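Local coordinates for protein SaTIE-TED (Staphylococcus aureus, PDB 6FX6) that is the thioester domain of a cell-wall-anchored surface protein, of unproven function but probably suited to covalent attachment to a target through its internal thioester, at residues H113-Y116 and N117-Y121; T67-D71 and Q72-N76. One frame throughout, in Å; residues are numbered along the deposited sequence.

Contact 1. Residues H113-Y116 and N117-Y121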
loop_
_atom_site.group_PDB
_atom_site.type_symbol
_atom_site.label_atom_id
_atom_site.label_comp_id
_atom_site.label_asym_id
_atom_site.label_seq_id
_atom_site.Cartn_x
_atom_site.Cartn_y
_atom_site.Cartn_z
ATOM N N HIS A 113 -15.453 20.734 -3.500
ATOM C CA HIS A 113 -16.129 21.971 -3.107
ATOM C C HIS A 113 -16.978 21.749 -1.856
ATOM O O HIS A 113 -17.026 22.616 -0.979
ATOM C CB HIS A 113 -16.991 22.502 -4.260
ATOM C CG HIS A 113 -16.256 22.598 -5.561
ATOM N ND1 HIS A 113 -15.421 23.650 -5.870
ATOM C CD2 HIS A 113 -16.209 21.756 -6.621
ATOM C CE1 HIS A 113 -14.901 23.460 -7.070
ATOM N NE2 HIS A 113 -15.363 22.317 -7.548
ATOM N N THR A 114 -17.646 20.594 -1.790
ATOM C CA THR A 114 -18.460 20.195 -0.638
ATOM C C THR A 114 -18.132 18.759 -0.271
ATOM O O THR A 114 -17.968 17.915 -1.160
ATOM C CB THR A 114 -19.971 20.288 -0.958
ATOM O OG1 THR A 114 -20.287 21.617 -1.378
ATOM C CG2 THR A 114 -20.836 19.931 0.257
ATOM N N ILE A 115 -18.035 18.487 1.029
ATOM C CA ILE A 115 -17.827 17.128 1.537
ATOM C C ILE A 115 -18.814 16.843 2.669
ATOM O O ILE A 115 -18.920 17.619 3.613
ATOM C CB ILE A 115 -16.379 16.901 2.033
ATOM C CG1 ILE A 115 -15.372 17.134 0.896
ATOM C CG2 ILE A 115 -16.222 15.486 2.600
ATOM C CD1 ILE A 115 -13.918 17.139 1.333
ATOM N N TYR A 116 -19.538 15.730 2.556
ATOM C CA TYR A 116 -20.454 15.279 3.602
ATOM C C TYR A 116 -19.700 15.158 4.927
ATOM O O TYR A 116 -18.678 14.479 4.987
ATOM C CB TYR A 116 -21.065 13.935 3.200
ATOM C CG TYR A 116 -21.976 13.297 4.227
ATOM C CD1 TYR A 116 -23.064 13.990 4.760
ATOM C CD2 TYR A 116 -21.768 11.979 4.641
ATOM C CE1 TYR A 116 -23.904 13.396 5.698
ATOM C CE2 TYR A 116 -22.604 11.375 5.568
ATOM C CZ TYR A 116 -23.665 12.083 6.097
ATOM O OH TYR A 116 -24.480 11.460 7.016
ATOM N N ASN A 117 -20.192 15.835 5.967
ATOM C CA ASN A 117 -19.516 15.866 7.275
ATOM C C ASN A 117 -19.382 14.479 7.911
ATOM O O ASN A 117 -18.404 14.207 8.607
ATOM C CB ASN A 117 -20.250 16.802 8.243
ATOM C CG ASN A 117 -19.413 17.155 9.462
ATOM O OD1 ASN A 117 -18.327 17.722 9.335
ATOM N ND2 ASN A 117 -19.915 16.827 10.650
ATOM N N GLY A 118 -20.357 13.606 7.650
ATOM C CA GLY A 118 -20.342 12.235 8.150
ATOM C C GLY A 118 -19.242 11.322 7.628
ATOM O O GLY A 118 -19.066 10.226 8.156
ATOM N N LEU A 119 -18.523 11.743 6.587
ATOM C CA LEU A 119 -17.275 11.070 6.185
ATOM C C LEU A 119 -16.150 11.150 7.204
ATOM O O LEU A 119 -15.319 10.245 7.253
ATOM C CB LEU A 119 -16.718 11.619 4.865
ATOM C CG LEU A 119 -16.915 10.704 3.671
ATOM C CD1 LEU A 119 -18.387 10.572 3.397
ATOM C CD2 LEU A 119 -16.198 11.263 2.461
ATOM N N ASN A 120 -16.099 12.245 7.965
ATOM C CA ASN A 120 -14.975 12.527 8.849
ATOM C C ASN A 120 -13.694 12.537 8.000
ATOM O O ASN A 120 -12.700 11.895 8.344
ATOM C CB ASN A 120 -14.929 11.483 9.984
ATOM C CG ASN A 120 -14.130 11.944 11.188
ATOM O OD1 ASN A 120 -14.163 13.115 11.565
ATOM N ND2 ASN A 120 -13.421 11.012 11.812
ATOM N N TYR A 121 -13.743 13.268 6.882
ATOM C CA TYR A 121 -12.734 13.142 5.821
ATOM C C TYR A 121 -11.351 13.600 6.242
ATOM O O TYR A 121 -10.367 12.901 5.996
ATOM C CB TYR A 121 -13.137 13.901 4.547
ATOM C CG TYR A 121 -12.132 13.747 3.408
ATOM C CD1 TYR A 121 -11.868 12.492 2.853
ATOM C CD2 TYR A 121 -11.433 14.850 2.899
ATOM C CE1 TYR A 121 -10.939 12.340 1.826
ATOM C CE2 TYR A 121 -10.511 14.712 1.864
ATOM C CZ TYR A 121 -10.262 13.457 1.330
ATOM O OH TYR A 121 -9.347 13.304 0.302
HETATM O O HOH W 1 -16.117 14.577 6.166
#
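Tyr-116 and Leu-119 close a turn where the chain leaves a strand and prepares to enter a helix. The backbone bond from Leu-119 N to Tyr-116 O, 3.2 Å long with 157° at the hydrogen, closes the 3-10 segment 117-119. The same Tyr-116 O also receives a hydrogen from a water, 2.8 Å away, so two donors grip it. That water in turn accepts from Tyr-121 N at 2.8 Å, and thus bridges the end of the strand to the first residue of the helix, alongside the direct bonds from Leu-119 N to Tyr-116 O and from Asn-120 N to Asn-117 O.

Aromatic contact comes next. With CG anti to its backbone N (chi1 176°), the Tyr-116 ring folds back alongside the following peptide, and Gly-118 lies over one of its faces: a CH-pi contact with CA 3.9 Å from the ring centroid. Gly-118 N stands over the centre of the Tyr-116 ring, 3.6 Å above its plane. Leu-119 CD1 reaches the edge of the same ring, in its plane, 3.9 Å from Tyr-116 CD2.

The apolar contacts lie with Ile-115, whose side chain points toward the turn. Its CD1 approaches Tyr-121 CD2 at 3.7 Å, while CG2 of Ile-115 meets Leu-119 CD2 at 4.2 Å. The far end of Tyr-121 is held by a hydrogen bond from OH to Glu-106.

Strand 111-115 pairs with strand 20-24, a classic beta bulge placing His-113 and Thr-114 both opposite Val-21. Ile-115, Leu-119 and Tyr-121 all touch Met-102 of helix 94-107, so the turn packs against that helix as it delivers the chain to helix 121-134.

Contact 2. Residues T67-D71 and Q72-N76; sequences TLFKD and QALRN
Arg-75 reaches back from the first turn of helix 72-87 to the loop that precedes it, where its NH1 meets two backbone carbonyls. The bond from NH1 to Phe-69 O is 3.0 Å long with 153° at the hydrogen; a second, from NH1 to Lys-70 O, is weak despite its 2.7 Å because the hydrogen lies well off the line. Both oxygens sit at the edge of the guanidinium, near its plane, and this pairing restrains its rotation. A bend at chi3 (-48°) brings the group round to them, and it also lays one guanidinium face over Gln-72 CA. The positive charge thus rests beside loop carbonyls, whose partial negative charge would be expected to suit it.

Asp-71 supplies the helix start. A chi1 of -167° turns its carboxylate toward the first turn, and OD2 of Asp-71 accepts from Leu-74 N at 3.1 Å. The donor comes from the anti side of the oxygen and out of the carboxylate plane. This bond satisfies an amide of the open helix end, and the negative charge there is probably favourable to the helix dipole. Asp-71 O takes the first regular helical bond, from Arg-75 N, at 3.1 Å and nearly straight.

Outside these polar bonds, Ala-73 CB lies 3.6 Å from Asp-71 OD2, against the carboxylate. Leu-74 points toward the loop and crosses the Phe-69 side chain, with CD2 3.9 Å from ring atom CD1. Phe-69 CB lies beside the aliphatic part of Arg-75, while Leu-68 CG stands over the centre of one Phe-69 ring face.

The arrangement is an aspartate N-cap, its carboxylate bonded to the N3 amide, reinforced by the Phe-69 and Leu-74 contact and by Arg-75 holding the loop carbonyls at the start of helix 72-87.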
loop_
_atom_site.group_PDB
_atom_site.type_symbol
_atom_site.label_atom_id
_atom_site.label_comp_id
_atom_site.label_asym_id
_atom_site.label_seq_id
_atom_site.Cartn_x
_atom_site.Cartn_y
_atom_site.Cartn_z
ATOM N N THR A 67 1.774 1.758 -17.649
ATOM C CA THR A 67 1.207 2.167 -18.947
ATOM C C THR A 67 0.387 3.460 -18.843
ATOM O O THR A 67 0.310 4.222 -19.807
ATOM C CB THR A 67 0.316 1.073 -19.585
ATOM O OG1 THR A 67 -0.808 0.803 -18.741
ATOM C CG2 THR A 67 1.103 -0.211 -19.824
ATOM N N LEU A 68 -0.217 3.699 -17.679
ATOM C CA LEU A 68 -0.994 4.913 -17.431
ATOM C C LEU A 68 -0.148 6.036 -16.821
ATOM O O LEU A 68 -0.240 7.183 -17.264
ATOM C CB LEU A 68 -2.180 4.595 -16.519
ATOM C CG LEU A 68 -3.189 5.711 -16.218
ATOM C CD1 LEU A 68 -3.769 6.320 -17.488
ATOM C CD2 LEU A 68 -4.291 5.154 -15.335
ATOM N N PHE A 69 0.657 5.708 -15.807
ATOM C CA PHE A 69 1.479 6.696 -15.089
ATOM C C PHE A 69 2.967 6.391 -15.202
ATOM O O PHE A 69 3.431 5.366 -14.709
ATOM C CB PHE A 69 1.089 6.740 -13.611
ATOM C CG PHE A 69 -0.358 7.059 -13.382
ATOM C CD1 PHE A 69 -0.875 8.302 -13.749
ATOM C CD2 PHE A 69 -1.215 6.121 -12.806
ATOM C CE1 PHE A 69 -2.216 8.602 -13.549
ATOM C CE2 PHE A 69 -2.555 6.416 -12.601
ATOM C CZ PHE A 69 -3.057 7.657 -12.972
ATOM N N LYS A 70 3.706 7.293 -15.845
ATOM C CA LYS A 70 5.160 7.177 -15.959
ATOM C C LYS A 70 5.877 7.413 -14.625
ATOM O O LYS A 70 6.805 6.677 -14.285
ATOM C CB LYS A 70 5.697 8.163 -17.002
ATOM C CG LYS A 70 5.319 7.828 -18.436
ATOM C CD LYS A 70 6.007 8.766 -19.423
ATOM C CE LYS A 70 6.410 8.060 -20.710
ATOM N NZ LYS A 70 7.323 8.902 -21.537
ATOM N N ASP A 71 5.441 8.435 -13.885
ATOM C CA ASP A 71 6.104 8.860 -12.640
ATOM C C ASP A 71 6.005 7.788 -11.546
ATOM O O ASP A 71 4.907 7.465 -11.075
ATOM C CB ASP A 71 5.504 10.186 -12.143
ATOM C CG ASP A 71 6.343 10.844 -11.057
ATOM O OD1 ASP A 71 7.398 11.438 -11.385
ATOM O OD2 ASP A 71 5.943 10.785 -9.875
ATOM N N GLN A 72 7.157 7.246 -11.149
ATOM C CA GLN A 72 7.219 6.140 -10.185
ATOM C C GLN A 72 6.817 6.560 -8.768
ATOM O O GLN A 72 6.182 5.782 -8.058
ATOM C CB GLN A 72 8.619 5.497 -10.181
ATOM C CG GLN A 72 8.731 4.257 -9.293
ATOM C CD GLN A 72 9.919 3.363 -9.615
ATOM O OE1 GLN A 72 10.853 3.754 -10.319
ATOM N NE2 GLN A 72 9.886 2.147 -9.086
ATOM N N ALA A 73 7.183 7.774 -8.360
ATOM C CA ALA A 73 6.789 8.307 -7.048
ATOM C C ALA A 73 5.269 8.383 -6.901
ATOM O O ALA A 73 4.735 8.095 -5.829
ATOM C CB ALA A 73 7.416 9.675 -6.810
ATOM N N LEU A 74 4.585 8.766 -7.980
ATOM C CA LEU A 74 3.121 8.749 -8.027
ATOM C C LEU A 74 2.583 7.316 -7.947
ATOM O O LEU A 74 1.708 7.034 -7.129
ATOM C CB LEU A 74 2.608 9.447 -9.296
ATOM C CG LEU A 74 1.092 9.505 -9.534
ATOM C CD1 LEU A 74 0.361 10.116 -8.346
ATOM C CD2 LEU A 74 0.785 10.285 -10.805
ATOM N N ARG A 75 3.112 6.420 -8.786
ATOM C CA ARG A 75 2.726 5.000 -8.753
ATOM C C ARG A 75 2.904 4.397 -7.363
ATOM O O ARG A 75 2.026 3.684 -6.881
ATOM C CB ARG A 75 3.532 4.166 -9.751
ATOM C CG ARG A 75 3.081 4.279 -11.198
ATOM C CD ARG A 75 3.528 3.064 -12.006
ATOM N NE ARG A 75 4.939 2.726 -11.792
ATOM C CZ ARG A 75 5.982 3.353 -12.341
ATOM N NH1 ARG A 75 5.821 4.389 -13.167
ATOM N NH2 ARG A 75 7.217 2.942 -12.054
ATOM N N ASN A 76 4.045 4.689 -6.741
ATOM C CA ASN A 76 4.311 4.292 -5.354
ATOM C C ASN A 76 3.266 4.851 -4.413
ATOM O O ASN A 76 2.654 4.097 -3.668
ATOM C CB ASN A 76 5.706 4.745 -4.883
ATOM C CG ASN A 76 6.762 3.671 -5.060
ATOM O OD1 ASN A 76 7.758 3.871 -5.758
ATOM N ND2 ASN A 76 6.553 2.523 -4.415
#

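Followed from the N terminus, contact 2 comes first: 67-76 shapes the end of the loop after strand 59-64 and starts helix 72-87. Helix 94-107 and strand 111-115 follow, and only then does contact 1, at 113-121, turn the chain from that strand into helix 121-134. The contacts therefore neither nest nor cross but stand in series, each at a strand-to-helix passage inside the thioester domain. Contacts 1 and 2 do not touch: the centres of contact 1 and contact 2 are 28 Å apart, and the nearest atoms of contact 1 and contact 2 about 13 Å apart. Contact 1 packs on helix 94-107, while Phe-69 of contact 2 touches Leu-108 just beyond that helix's end.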